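Local coordinates for 2-keto acid:ferredoxin oxidoreductase subunit alpha (Pyrococcus furiosus, PDB 1YD7), which probably catalyses, as part of a four-subunit complex, the ferredoxin-dependent oxidative decarboxylation of 2-oxoglutarate, passing the succinyl group to coenzyme A, at residues Phe13-Gly18 / Ala57-Leu62; Ala75-Ala80 / Ala90-Ser95; Ile153-Ser158 / Phe164-Arg169; Ile34-Arg39 / Ile204-Arg209. All blocks are in the same frame, centred on the assembly; numbering follows the deposited sequence.

The four contacts belong to an alpha/beta fold of the thiamine diphosphate-binding class. Contacts 2 and 3 fasten helices to the same parallel sheet, on opposite sides of the chain's centre, with their own centres about 17 Å apart. Contact 4 touches all three others. Its I34 CD1 lies 3.3 Å from Y59 CB of contact 1, its C38 SG 4.1 Å from M91 CG of contact 2, and its L35 CD1 3.9 Å from F164 CZ of contact 3. Contact 1, at the N-terminal edge of the model, stands apart from contacts 2 and 3, its centre about 20 Å from the centre of either and the nearest atoms about 6 and 7 Å away.

Contact 1 (Phe13-Gly18 / Ala57-Leu62); sequences FPFPVG and ALYMPL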
loop_
_atom_site.group_PDB
_atom_site.type_symbol
_atom_site.label_atom_id
_atom_site.label_comp_id
_atom_site.label_asym_id
_atom_site.label_seq_id
_atom_site.Cartn_x
_atom_site.Cartn_y
_atom_site.Cartn_z
ATOM N N PHE A 13 7.592 10.891 12.214
ATOM C CA PHE A 13 7.582 10.388 10.829
ATOM C C PHE A 13 8.786 10.869 9.996
ATOM O O PHE A 13 9.336 11.931 10.238
ATOM C CB PHE A 13 6.245 10.692 10.132
ATOM C CG PHE A 13 5.060 9.922 10.708
ATOM C CD1 PHE A 13 4.721 8.669 10.226
ATOM C CD2 PHE A 13 4.299 10.460 11.734
ATOM C CE1 PHE A 13 3.620 7.974 10.742
ATOM C CE2 PHE A 13 3.206 9.775 12.266
ATOM C CZ PHE A 13 2.860 8.534 11.770
ATOM N N PRO A 14 9.232 10.042 9.042
ATOM C CA PRO A 14 10.442 10.324 8.263
ATOM C C PRO A 14 10.212 11.205 7.040
ATOM O O PRO A 14 11.146 11.475 6.297
ATOM C CB PRO A 14 10.888 8.925 7.827
ATOM C CG PRO A 14 9.608 8.166 7.708
ATOM C CD PRO A 14 8.622 8.754 8.655
ATOM N N PHE A 15 8.975 11.635 6.846
ATOM C CA PHE A 15 8.611 12.558 5.787
ATOM C C PHE A 15 7.754 13.667 6.391
ATOM O O PHE A 15 7.169 13.476 7.462
ATOM C CB PHE A 15 7.848 11.859 4.664
ATOM C CG PHE A 15 6.788 10.911 5.140
ATOM C CD1 PHE A 15 5.530 11.374 5.522
ATOM C CD2 PHE A 15 7.041 9.543 5.179
ATOM C CE1 PHE A 15 4.553 10.484 5.957
ATOM C CE2 PHE A 15 6.065 8.640 5.624
ATOM C CZ PHE A 15 4.824 9.109 6.007
ATOM N N PRO A 16 7.685 14.832 5.714
ATOM C CA PRO A 16 6.868 15.939 6.217
ATOM C C PRO A 16 5.368 15.615 6.255
ATOM O O PRO A 16 4.813 15.045 5.298
ATOM C CB PRO A 16 7.167 17.085 5.221
ATOM C CG PRO A 16 8.434 16.709 4.550
ATOM C CD PRO A 16 8.398 15.206 4.484
ATOM N N VAL A 17 4.732 15.999 7.358
ATOM C CA VAL A 17 3.315 15.761 7.580
ATOM C C VAL A 17 2.677 17.044 8.131
ATOM O O VAL A 17 3.360 17.870 8.715
ATOM C CB VAL A 17 3.068 14.589 8.590
ATOM C CG1 VAL A 17 3.689 13.308 8.081
ATOM C CG2 VAL A 17 3.595 14.938 9.988
ATOM N N GLY A 18 1.365 17.184 7.985
ATOM C CA GLY A 18 0.687 18.344 8.517
ATOM C C GLY A 18 0.962 19.583 7.662
ATOM O O GLY A 18 0.970 20.709 8.174
ATOM N N ALA A 57 11.425 0.903 1.305
ATOM C CA ALA A 57 12.793 0.572 1.776
ATOM C C ALA A 57 13.435 1.693 2.580
ATOM O O ALA A 57 14.113 1.438 3.581
ATOM C CB ALA A 57 13.703 0.201 0.614
ATOM N N LEU A 58 13.243 2.940 2.149
ATOM C CA LEU A 58 13.742 4.080 2.934
ATOM C C LEU A 58 12.970 4.305 4.218
ATOM O O LEU A 58 13.551 4.493 5.276
ATOM C CB LEU A 58 13.700 5.362 2.088
ATOM C CG LEU A 58 14.099 6.680 2.753
ATOM C CD1 LEU A 58 15.608 6.705 2.988
ATOM C CD2 LEU A 58 13.661 7.824 1.879
ATOM N N TYR A 59 11.648 4.333 4.128
ATOM C CA TYR A 59 10.849 4.798 5.257
ATOM C C TYR A 59 10.621 3.758 6.357
ATOM O O TYR A 59 10.548 4.130 7.523
ATOM C CB TYR A 59 9.471 5.303 4.788
ATOM C CG TYR A 59 9.480 6.556 3.923
ATOM C CD1 TYR A 59 10.416 7.570 4.136
ATOM C CD2 TYR A 59 8.505 6.750 2.939
ATOM C CE1 TYR A 59 10.426 8.722 3.362
ATOM C CE2 TYR A 59 8.478 7.915 2.169
ATOM C CZ TYR A 59 9.461 8.897 2.392
ATOM O OH TYR A 59 9.485 10.046 1.676
HETATM N N MSE A 60 10.460 2.486 5.982
HETATM C CA MSE A 60 10.091 1.446 6.954
HETATM C C MSE A 60 11.062 1.332 8.134
HETATM O O MSE A 60 10.614 1.347 9.271
HETATM C CB MSE A 60 9.922 0.070 6.281
HETATM C CG MSE A 60 8.582 -0.150 5.622
HETATM SE SE MSE A 60 6.975 0.120 6.764
HETATM C CE MSE A 60 5.880 -1.021 5.707
ATOM N N PRO A 61 12.388 1.232 7.868
ATOM C CA PRO A 61 13.320 1.205 9.011
ATOM C C PRO A 61 13.169 2.387 9.942
ATOM O O PRO A 61 13.422 2.250 11.139
ATOM C CB PRO A 61 14.717 1.191 8.367
ATOM C CG PRO A 61 14.509 0.707 6.944
ATOM C CD PRO A 61 13.072 1.073 6.566
ATOM N N LEU A 62 12.725 3.531 9.414
ATOM C CA LEU A 62 12.631 4.747 10.208
ATOM C C LEU A 62 11.375 4.781 11.058
ATOM O O LEU A 62 11.262 5.613 11.955
ATOM C CB LEU A 62 12.717 5.998 9.299
ATOM C CG LEU A 62 14.083 6.206 8.642
ATOM C CD1 LEU A 62 14.038 7.145 7.436
ATOM C CD2 LEU A 62 15.090 6.720 9.677
#
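P14 and L62 bring the two backbones closest, with their CA atoms 6.3 Å apart. Residues 13-18 form an irregular run leading into strand 19-24, whereas 57-62 begin on helix 52-59 and keep helical backbone angles to L62, whose N bonds to Y59 O. The ring of Y59 is the common surface. F15 meets it edge-on in a T-shaped (edge-to-face) pair, the ring centroids 4.9 Å apart and the planes at 62°. The atom that leads is F15 CD2, poised 3.6 Å above the plane of the Y59 ring and over its centre. F15 holds its CG between the backbone N and the carbonyl carbon (chi1 44°), which swings the phenyl edge onto the tyrosine. P14 takes the neighbouring position: its CG touches Y59 CD1 at 3.7 Å, approaching the ring at a slant, while its CB rests 3.6 Å from L62 CD1. F15 also packs on R31 and I34 of helix 25-36, and the Y59 hydroxyl is hydrogen-bonded to E27 on that same helix. Across 13-18 and 57-62 themselves the joint is therefore apolar and aromatic, built on shape and on the F15 ring edge set against the Y59 face, while the one polar group of the tyrosine is satisfied by E27, a bond that anchors the far end of the tyrosine while its face receives F15.

Contact 2 (Ala75-Ala80 / Ala90-Ser95); sequences ASIAAA and AMTATS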
loop_
_atom_site.group_PDB
_atom_site.type_symbol
_atom_site.label_atom_id
_atom_site.label_comp_id
_atom_site.label_asym_id
_atom_site.label_seq_id
_atom_site.Cartn_x
_atom_site.Cartn_y
_atom_site.Cartn_z
ATOM N N ALA A 75 5.411 -15.534 -3.306
ATOM C CA ALA A 75 6.117 -15.397 -2.042
ATOM C C ALA A 75 5.827 -14.082 -1.325
ATOM O O ALA A 75 5.662 -14.049 -0.108
ATOM C CB ALA A 75 7.609 -15.549 -2.283
ATOM N N SER A 76 5.770 -12.987 -2.078
ATOM C CA SER A 76 5.534 -11.675 -1.487
ATOM C C SER A 76 4.143 -11.587 -0.871
ATOM O O SER A 76 3.992 -11.058 0.213
ATOM C CB SER A 76 5.726 -10.574 -2.538
ATOM O OG SER A 76 7.079 -10.564 -2.961
ATOM N N ILE A 77 3.141 -12.101 -1.570
ATOM C CA ILE A 77 1.774 -12.124 -1.056
ATOM C C ILE A 77 1.637 -13.089 0.136
ATOM O O ILE A 77 1.036 -12.724 1.141
ATOM C CB ILE A 77 0.695 -12.425 -2.180
ATOM C CG1 ILE A 77 -0.713 -12.496 -1.593
ATOM C CG2 ILE A 77 0.934 -13.732 -2.890
ATOM C CD1 ILE A 77 -1.150 -11.216 -0.942
ATOM N N ALA A 78 2.223 -14.291 0.031
ATOM C CA ALA A 78 2.180 -15.262 1.125
ATOM C C ALA A 78 2.812 -14.674 2.381
ATOM O O ALA A 78 2.263 -14.799 3.478
ATOM C CB ALA A 78 2.851 -16.587 0.717
ATOM N N ALA A 79 3.899 -13.927 2.192
ATOM C CA ALA A 79 4.588 -13.267 3.295
ATOM C C ALA A 79 3.764 -12.189 3.946
ATOM O O ALA A 79 3.787 -12.053 5.181
ATOM C CB ALA A 79 5.902 -12.688 2.811
ATOM N N ALA A 80 3.072 -11.379 3.131
ATOM C CA ALA A 80 2.176 -10.351 3.675
ATOM C C ALA A 80 0.980 -10.985 4.425
ATOM O O ALA A 80 0.551 -10.479 5.457
ATOM C CB ALA A 80 1.687 -9.430 2.554
ATOM N N ALA A 90 -0.296 -5.059 6.730
ATOM C CA ALA A 90 0.622 -5.560 5.712
ATOM C C ALA A 90 0.164 -5.178 4.329
ATOM O O ALA A 90 -1.050 -5.020 4.090
ATOM C CB ALA A 90 0.730 -7.084 5.786
HETATM N N MSE A 91 1.142 -5.016 3.438
HETATM C CA MSE A 91 0.897 -4.765 2.032
HETATM C C MSE A 91 1.962 -5.412 1.155
HETATM O O MSE A 91 3.043 -5.756 1.617
HETATM C CB MSE A 91 0.723 -3.260 1.744
HETATM C CG MSE A 91 1.947 -2.464 1.375
HETATM SE SE MSE A 91 1.612 -0.598 0.610
HETATM C CE MSE A 91 -0.050 -0.647 -0.134
ATOM N N THR A 92 1.606 -5.639 -0.100
ATOM C CA THR A 92 2.545 -6.047 -1.119
ATOM C C THR A 92 2.191 -5.280 -2.390
ATOM O O THR A 92 1.107 -4.705 -2.479
ATOM C CB THR A 92 2.529 -7.594 -1.346
ATOM O OG1 THR A 92 3.420 -7.942 -2.424
ATOM C CG2 THR A 92 1.112 -8.118 -1.661
ATOM N N ALA A 93 3.119 -5.257 -3.345
ATOM C CA ALA A 93 2.956 -4.545 -4.615
ATOM C C ALA A 93 3.420 -5.387 -5.783
ATOM O O ALA A 93 4.497 -5.947 -5.746
ATOM C CB ALA A 93 3.709 -3.225 -4.607
ATOM N N THR A 94 2.595 -5.467 -6.823
ATOM C CA THR A 94 2.933 -6.241 -8.015
ATOM C C THR A 94 2.588 -5.458 -9.279
ATOM O O THR A 94 1.956 -4.401 -9.211
ATOM C CB THR A 94 2.257 -7.640 -8.014
ATOM O OG1 THR A 94 2.648 -8.347 -9.196
ATOM C CG2 THR A 94 0.722 -7.544 -7.933
ATOM N N SER A 95 3.043 -5.971 -10.421
ATOM C CA SER A 95 2.881 -5.277 -11.703
ATOM C C SER A 95 2.566 -6.247 -12.848
ATOM O O SER A 95 3.052 -7.377 -12.862
ATOM C CB SER A 95 4.140 -4.459 -12.028
ATOM O OG SER A 95 3.837 -3.391 -12.910
#
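S76 is the first residue of its helix to meet the strand, its CB lying 3.5 Å from T92 OG1. This is a packing contact, since both hydroxyls are engaged elsewhere: S76 OG bonds back to D72 O in the preceding turn, and T92 OG1 to A42 O on the adjacent strand 40-43. I77 follows on the flank of the helix. With CG1 anti to the backbone N (chi1 178°), its chain extends out from the helix and brings I77 CD1 to 3.9 Å from T92 CG2, the two side chains meeting at a slant; I118 of strand 116-121 and M102 also lie against I77. Were T92 replaced by an alanine, A42 O would probably lose its side-chain donor and I77 CD1 the methyl it rests on, opening a gap between helix and sheet. Segments 75-80 and 90-95 run antiparallel, their axes at 170° and 7.8 Å at closest approach, as expected where helix 73-85 returns the chain to a parallel sheet. Strands 66-69 and 90-95 are the ends of this beta-alpha-beta crossover, which passes over the intervening strand 40-43. One turn after I77, A80 sits directly on the strand, and two small residues allow close approach: the CA atoms of A80 and A90 are 5.4 Å apart and their CB atoms 4.1 Å. A90 CB also presses against A80 O at 3.4 Å, while A80 CB lies over the backbone of M91, 4.0 Å from its O. The selenomethionine side chain of M91 itself leaves from the opposite face of the strand.

Contact 3 (Ile153-Ser158 / Phe164-Arg169); sequences IVLSPS and FDFTIR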
loop_
_atom_site.group_PDB
_atom_site.type_symbol
_atom_site.label_atom_id
_atom_site.label_comp_id
_atom_site.label_asym_id
_atom_site.label_seq_id
_atom_site.Cartn_x
_atom_site.Cartn_y
_atom_site.Cartn_z
ATOM N N ILE A 153 -12.929 -6.031 -3.192
ATOM C CA ILE A 153 -12.978 -4.598 -3.053
ATOM C C ILE A 153 -11.743 -4.040 -3.799
ATOM O O ILE A 153 -10.622 -4.504 -3.589
ATOM C CB ILE A 153 -12.958 -4.161 -1.585
ATOM C CG1 ILE A 153 -14.146 -4.764 -0.810
ATOM C CG2 ILE A 153 -12.948 -2.658 -1.501
ATOM C CD1 ILE A 153 -14.043 -4.631 0.732
ATOM N N VAL A 154 -11.980 -3.074 -4.687
ATOM C CA VAL A 154 -10.943 -2.503 -5.545
ATOM C C VAL A 154 -11.091 -0.994 -5.603
ATOM O O VAL A 154 -12.174 -0.507 -5.863
ATOM C CB VAL A 154 -11.031 -3.057 -6.972
ATOM C CG1 VAL A 154 -9.874 -2.500 -7.848
ATOM C CG2 VAL A 154 -10.985 -4.567 -6.958
ATOM N N LEU A 155 -10.011 -0.262 -5.338
ATOM C CA LEU A 155 -9.969 1.189 -5.503
ATOM C C LEU A 155 -8.943 1.506 -6.596
ATOM O O LEU A 155 -7.827 0.946 -6.616
ATOM C CB LEU A 155 -9.553 1.891 -4.211
ATOM C CG LEU A 155 -10.452 1.787 -2.968
ATOM C CD1 LEU A 155 -10.182 0.512 -2.246
ATOM C CD2 LEU A 155 -10.227 2.954 -2.015
ATOM N N SER A 156 -9.321 2.423 -7.485
ATOM C CA SER A 156 -8.532 2.795 -8.674
ATOM C C SER A 156 -8.322 4.307 -8.727
ATOM O O SER A 156 -9.163 4.999 -9.294
ATOM C CB SER A 156 -9.277 2.384 -9.935
ATOM O OG SER A 156 -9.047 1.029 -10.236
ATOM N N PRO A 157 -7.221 4.816 -8.123
ATOM C CA PRO A 157 -6.974 6.259 -8.135
ATOM C C PRO A 157 -6.548 6.757 -9.532
ATOM O O PRO A 157 -5.897 6.032 -10.285
ATOM C CB PRO A 157 -5.852 6.431 -7.120
ATOM C CG PRO A 157 -5.113 5.139 -7.139
ATOM C CD PRO A 157 -6.142 4.080 -7.428
ATOM N N SER A 158 -6.961 7.974 -9.866
ATOM C CA SER A 158 -6.636 8.597 -11.170
ATOM C C SER A 158 -5.798 9.861 -11.007
ATOM O O SER A 158 -5.240 10.349 -11.969
ATOM C CB SER A 158 -7.929 8.918 -11.929
ATOM O OG SER A 158 -8.670 9.880 -11.203
ATOM N N PHE A 164 -3.228 9.076 -2.547
ATOM C CA PHE A 164 -3.179 9.247 -1.127
ATOM C C PHE A 164 -4.439 8.725 -0.416
ATOM O O PHE A 164 -4.330 7.802 0.402
ATOM C CB PHE A 164 -2.939 10.682 -0.733
ATOM C CG PHE A 164 -2.659 10.848 0.732
ATOM C CD1 PHE A 164 -1.395 10.593 1.233
ATOM C CD2 PHE A 164 -3.668 11.203 1.620
ATOM C CE1 PHE A 164 -1.130 10.713 2.591
ATOM C CE2 PHE A 164 -3.420 11.296 2.994
ATOM C CZ PHE A 164 -2.144 11.059 3.462
ATOM N N ASP A 165 -5.597 9.321 -0.733
ATOM C CA ASP A 165 -6.846 9.088 -0.025
ATOM C C ASP A 165 -7.349 7.644 -0.187
ATOM O O ASP A 165 -7.891 7.089 0.738
ATOM C CB ASP A 165 -7.966 10.025 -0.519
ATOM C CG ASP A 165 -7.724 11.498 -0.192
ATOM O OD1 ASP A 165 -7.138 11.838 0.855
ATOM O OD2 ASP A 165 -8.172 12.337 -1.001
ATOM N N PHE A 166 -7.218 7.084 -1.383
ATOM C CA PHE A 166 -7.635 5.749 -1.643
ATOM C C PHE A 166 -6.730 4.730 -0.930
ATOM O O PHE A 166 -7.184 3.613 -0.620
ATOM C CB PHE A 166 -7.666 5.438 -3.142
ATOM C CG PHE A 166 -8.783 6.127 -3.926
ATOM C CD1 PHE A 166 -9.436 7.253 -3.461
ATOM C CD2 PHE A 166 -9.125 5.655 -5.172
ATOM C CE1 PHE A 166 -10.422 7.873 -4.232
ATOM C CE2 PHE A 166 -10.109 6.272 -5.931
ATOM C CZ PHE A 166 -10.753 7.382 -5.451
ATOM N N THR A 167 -5.456 5.080 -0.707
ATOM C CA THR A 167 -4.550 4.184 0.013
ATOM C C THR A 167 -4.998 4.082 1.497
ATOM O O THR A 167 -5.112 2.982 2.033
ATOM C CB THR A 167 -3.057 4.584 -0.157
ATOM O OG1 THR A 167 -2.666 4.333 -1.517
ATOM C CG2 THR A 167 -2.153 3.757 0.759
ATOM N N ILE A 168 -5.287 5.221 2.123
ATOM C CA ILE A 168 -5.827 5.229 3.467
ATOM C C ILE A 168 -7.163 4.485 3.549
ATOM O O ILE A 168 -7.388 3.693 4.485
ATOM C CB ILE A 168 -5.948 6.656 4.013
ATOM C CG1 ILE A 168 -4.556 7.187 4.355
ATOM C CG2 ILE A 168 -6.837 6.692 5.261
ATOM C CD1 ILE A 168 -4.532 8.637 4.562
ATOM N N ARG A 169 -8.039 4.725 2.574
ATOM C CA ARG A 169 -9.308 4.055 2.538
ATOM C C ARG A 169 -9.124 2.547 2.372
ATOM O O ARG A 169 -9.881 1.783 2.962
ATOM C CB ARG A 169 -10.220 4.659 1.467
ATOM C CG ARG A 169 -11.588 3.988 1.335
ATOM C CD ARG A 169 -12.715 4.974 0.952
ATOM N NE ARG A 169 -12.414 5.807 -0.218
ATOM C CZ ARG A 169 -12.258 7.141 -0.206
ATOM N NH1 ARG A 169 -11.995 7.759 -1.346
ATOM N NH2 ARG A 169 -12.338 7.873 0.913
#
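L155, the last residue of strand 153-155, faces F166 on helix 160-177 with their CA atoms 6.4 Å apart, and beyond it the chain passes through S156 and P157 alongside the F166 ring. The CD2 methyl of L155 does most of the touching. L155 CD2 sits on the helix backbone, 3.4 Å from F166 O and 3.7 Å from F166 CB, and also meets the aliphatic part of R169, whose CG is 3.8 Å away. F166, with CG anti to its carbonyl carbon (chi1 -71°), reaches across to the turn after the strand. F166 CD2 lies 3.6 Å from P157 N and 3.9 Å from P157 CB, the ring and the proline meeting at a slant. S156 O stands 3.7 Å from F166 CE2, at the ring edge and near its plane, where an aromatic C-H faces the carbonyl. A serine at F166 is likely to leave P157 and L155 without their shared apolar partner and open a gap where strand, turn and helix converge. F166 also packs on L183, and L155 on V181, both of strand 180-185. Strand 153-155, helix 160-177 and strand 180-185 thus make a beta-alpha-beta unit with neighbouring parallel strands, here at the margin of the sheet formed by this chain, with the helix packed across both strands as in other alpha/beta folds.

Contact 4 (Ile34-Arg39 / Ile204-Arg209); sequences ILAGCR and IEIINR
I204 and I206 point the same way from an irregular, extended run and meet the end of helix 25-36 at successive residues, I204 at L35 and I206 at A36. I204 touches with its tip: CD1 stops 4.0 Å from L35 CB, at the root of the leucine. I206 instead spreads two branches over A36. With CG1 anti to the carbonyl carbon (chi1 -57°) and a further bend beyond it, I206 CD1 folds down to 3.7 Å from A36 CA and 4.2 Å from A36 CB, while I206 CG2 abuts A36 O at 3.7 Å. That carbonyl oxygen is also hydrogen-bonded to K89 NZ. The helix ends just here in a Schellman motif, with G37 at positive phi and its N bonded to I34 O at 3.2 Å; a CB on G37 would be jammed against A36 O. I34 O takes a second donor, R39 NH1, at 3.0 Å, lying in the carbonyl plane on a lone pair. The same R39 NH1 also reaches C38 O at 2.7 Å, but from above that carbonyl's plane, and both oxygens lie close to the guanidinium plane. Two acceptors thus fix the rotation of the arginine head and tie it across the turn after the helix. The 204-209 run is also held to helix 160-177 by N172, which bonds to E205 O and I207 N, and by a salt bridge between R209 and E175.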
loop_
_atom_site.group_PDB
_atom_site.type_symbol
_atom_site.label_atom_id
_atom_site.label_comp_id
_atom_site.label_asym_id
_atom_site.label_seq_id
_atom_site.Cartn_x
_atom_site.Cartn_y
_atom_site.Cartn_z
ATOM N N ILE A 34 2.038 4.278 5.384
ATOM C CA ILE A 34 2.706 4.499 6.654
ATOM C C ILE A 34 1.887 5.281 7.659
ATOM O O ILE A 34 1.861 4.940 8.853
ATOM C CB ILE A 34 4.073 5.153 6.416
ATOM C CG1 ILE A 34 4.998 4.103 5.791
ATOM C CG2 ILE A 34 4.636 5.699 7.687
ATOM C CD1 ILE A 34 6.350 4.568 5.466
ATOM N N LEU A 35 1.225 6.339 7.214
ATOM C CA LEU A 35 0.354 7.091 8.116
ATOM C C LEU A 35 -0.815 6.220 8.580
ATOM O O LEU A 35 -1.314 6.406 9.683
ATOM C CB LEU A 35 -0.168 8.400 7.469
ATOM C CG LEU A 35 0.835 9.572 7.434
ATOM C CD1 LEU A 35 0.465 10.546 6.315
ATOM C CD2 LEU A 35 0.910 10.303 8.786
ATOM N N ALA A 36 -1.255 5.299 7.724
ATOM C CA ALA A 36 -2.356 4.392 8.059
ATOM C C ALA A 36 -1.952 3.263 9.030
ATOM O O ALA A 36 -2.821 2.574 9.547
ATOM C CB ALA A 36 -2.944 3.785 6.804
ATOM N N GLY A 37 -0.653 3.069 9.240
ATOM C CA GLY A 37 -0.124 2.130 10.246
ATOM C C GLY A 37 0.493 0.888 9.649
ATOM O O GLY A 37 0.794 -0.043 10.367
ATOM N N CYS A 38 0.678 0.855 8.332
ATOM C CA CYS A 38 1.397 -0.242 7.697
ATOM C C CYS A 38 2.839 -0.294 8.220
ATOM O O CYS A 38 3.566 0.711 8.182
ATOM C CB CYS A 38 1.428 -0.074 6.191
ATOM S SG CYS A 38 2.216 -1.403 5.298
ATOM N N ARG A 39 3.225 -1.471 8.709
ATOM C CA ARG A 39 4.579 -1.727 9.181
ATOM C C ARG A 39 5.190 -2.952 8.549
ATOM O O ARG A 39 6.287 -3.316 8.878
ATOM C CB ARG A 39 4.604 -1.818 10.697
ATOM C CG ARG A 39 4.252 -0.508 11.377
ATOM C CD ARG A 39 5.234 0.620 10.976
ATOM N NE ARG A 39 4.946 1.901 11.639
ATOM C CZ ARG A 39 4.100 2.837 11.198
ATOM N NH1 ARG A 39 3.427 2.698 10.069
ATOM N NH2 ARG A 39 3.945 3.947 11.891
ATOM N N ILE A 204 -6.400 12.073 10.705
ATOM C CA ILE A 204 -6.816 10.922 9.885
ATOM C C ILE A 204 -7.564 9.851 10.695
ATOM O O ILE A 204 -7.061 9.354 11.712
ATOM C CB ILE A 204 -5.599 10.246 9.183
ATOM C CG1 ILE A 204 -4.683 11.303 8.569
ATOM C CG2 ILE A 204 -6.073 9.277 8.100
ATOM C CD1 ILE A 204 -3.398 10.775 7.976
ATOM N N GLU A 205 -8.746 9.492 10.203
ATOM C CA GLU A 205 -9.536 8.396 10.742
ATOM C C GLU A 205 -8.958 7.055 10.291
ATOM O O GLU A 205 -9.021 6.711 9.110
ATOM C CB GLU A 205 -11.010 8.513 10.293
ATOM C CG GLU A 205 -12.048 7.829 11.240
ATOM C CD GLU A 205 -12.876 6.683 10.608
ATOM O OE1 GLU A 205 -12.789 6.433 9.381
ATOM O OE2 GLU A 205 -13.639 6.028 11.360
ATOM N N ILE A 206 -8.399 6.310 11.247
ATOM C CA ILE A 206 -7.914 4.948 11.018
ATOM C C ILE A 206 -8.830 3.917 11.689
ATOM O O ILE A 206 -9.120 4.028 12.868
ATOM C CB ILE A 206 -6.469 4.777 11.551
ATOM C CG1 ILE A 206 -5.507 5.787 10.901
ATOM C CG2 ILE A 206 -5.971 3.372 11.314
ATOM C CD1 ILE A 206 -5.555 5.804 9.412
ATOM N N ILE A 207 -9.302 2.936 10.923
ATOM C CA ILE A 207 -9.981 1.769 11.483
ATOM C C ILE A 207 -8.984 0.609 11.674
ATOM O O ILE A 207 -8.206 0.291 10.769
ATOM C CB ILE A 207 -11.106 1.267 10.566
ATOM C CG1 ILE A 207 -12.125 2.369 10.286
ATOM C CG2 ILE A 207 -11.826 0.042 11.199
ATOM C CD1 ILE A 207 -13.219 1.935 9.317
ATOM N N ASN A 208 -9.026 -0.024 12.846
ATOM C CA ASN A 208 -8.228 -1.224 13.131
ATOM C C ASN A 208 -9.107 -2.470 13.289
ATOM O O ASN A 208 -10.245 -2.378 13.729
ATOM C CB ASN A 208 -7.356 -0.977 14.347
ATOM C CG ASN A 208 -6.283 0.061 14.072
ATOM O OD1 ASN A 208 -5.529 -0.053 13.091
ATOM N ND2 ASN A 208 -6.214 1.088 14.920
ATOM N N ARG A 209 -8.603 -3.619 12.851
ATOM C CA ARG A 209 -9.399 -4.871 12.844
ATOM C C ARG A 209 -9.961 -5.222 14.242
ATOM O O ARG A 209 -9.321 -4.956 15.280
ATOM C CB ARG A 209 -8.557 -6.049 12.348
ATOM C CG ARG A 209 -7.364 -6.365 13.313
ATOM C CD ARG A 209 -6.386 -7.325 12.655
ATOM N NE ARG A 209 -5.599 -6.644 11.629
ATOM C CZ ARG A 209 -4.547 -7.157 11.014
ATOM N NH1 ARG A 209 -4.116 -8.370 11.326
ATOM N NH2 ARG A 209 -3.903 -6.436 10.098
#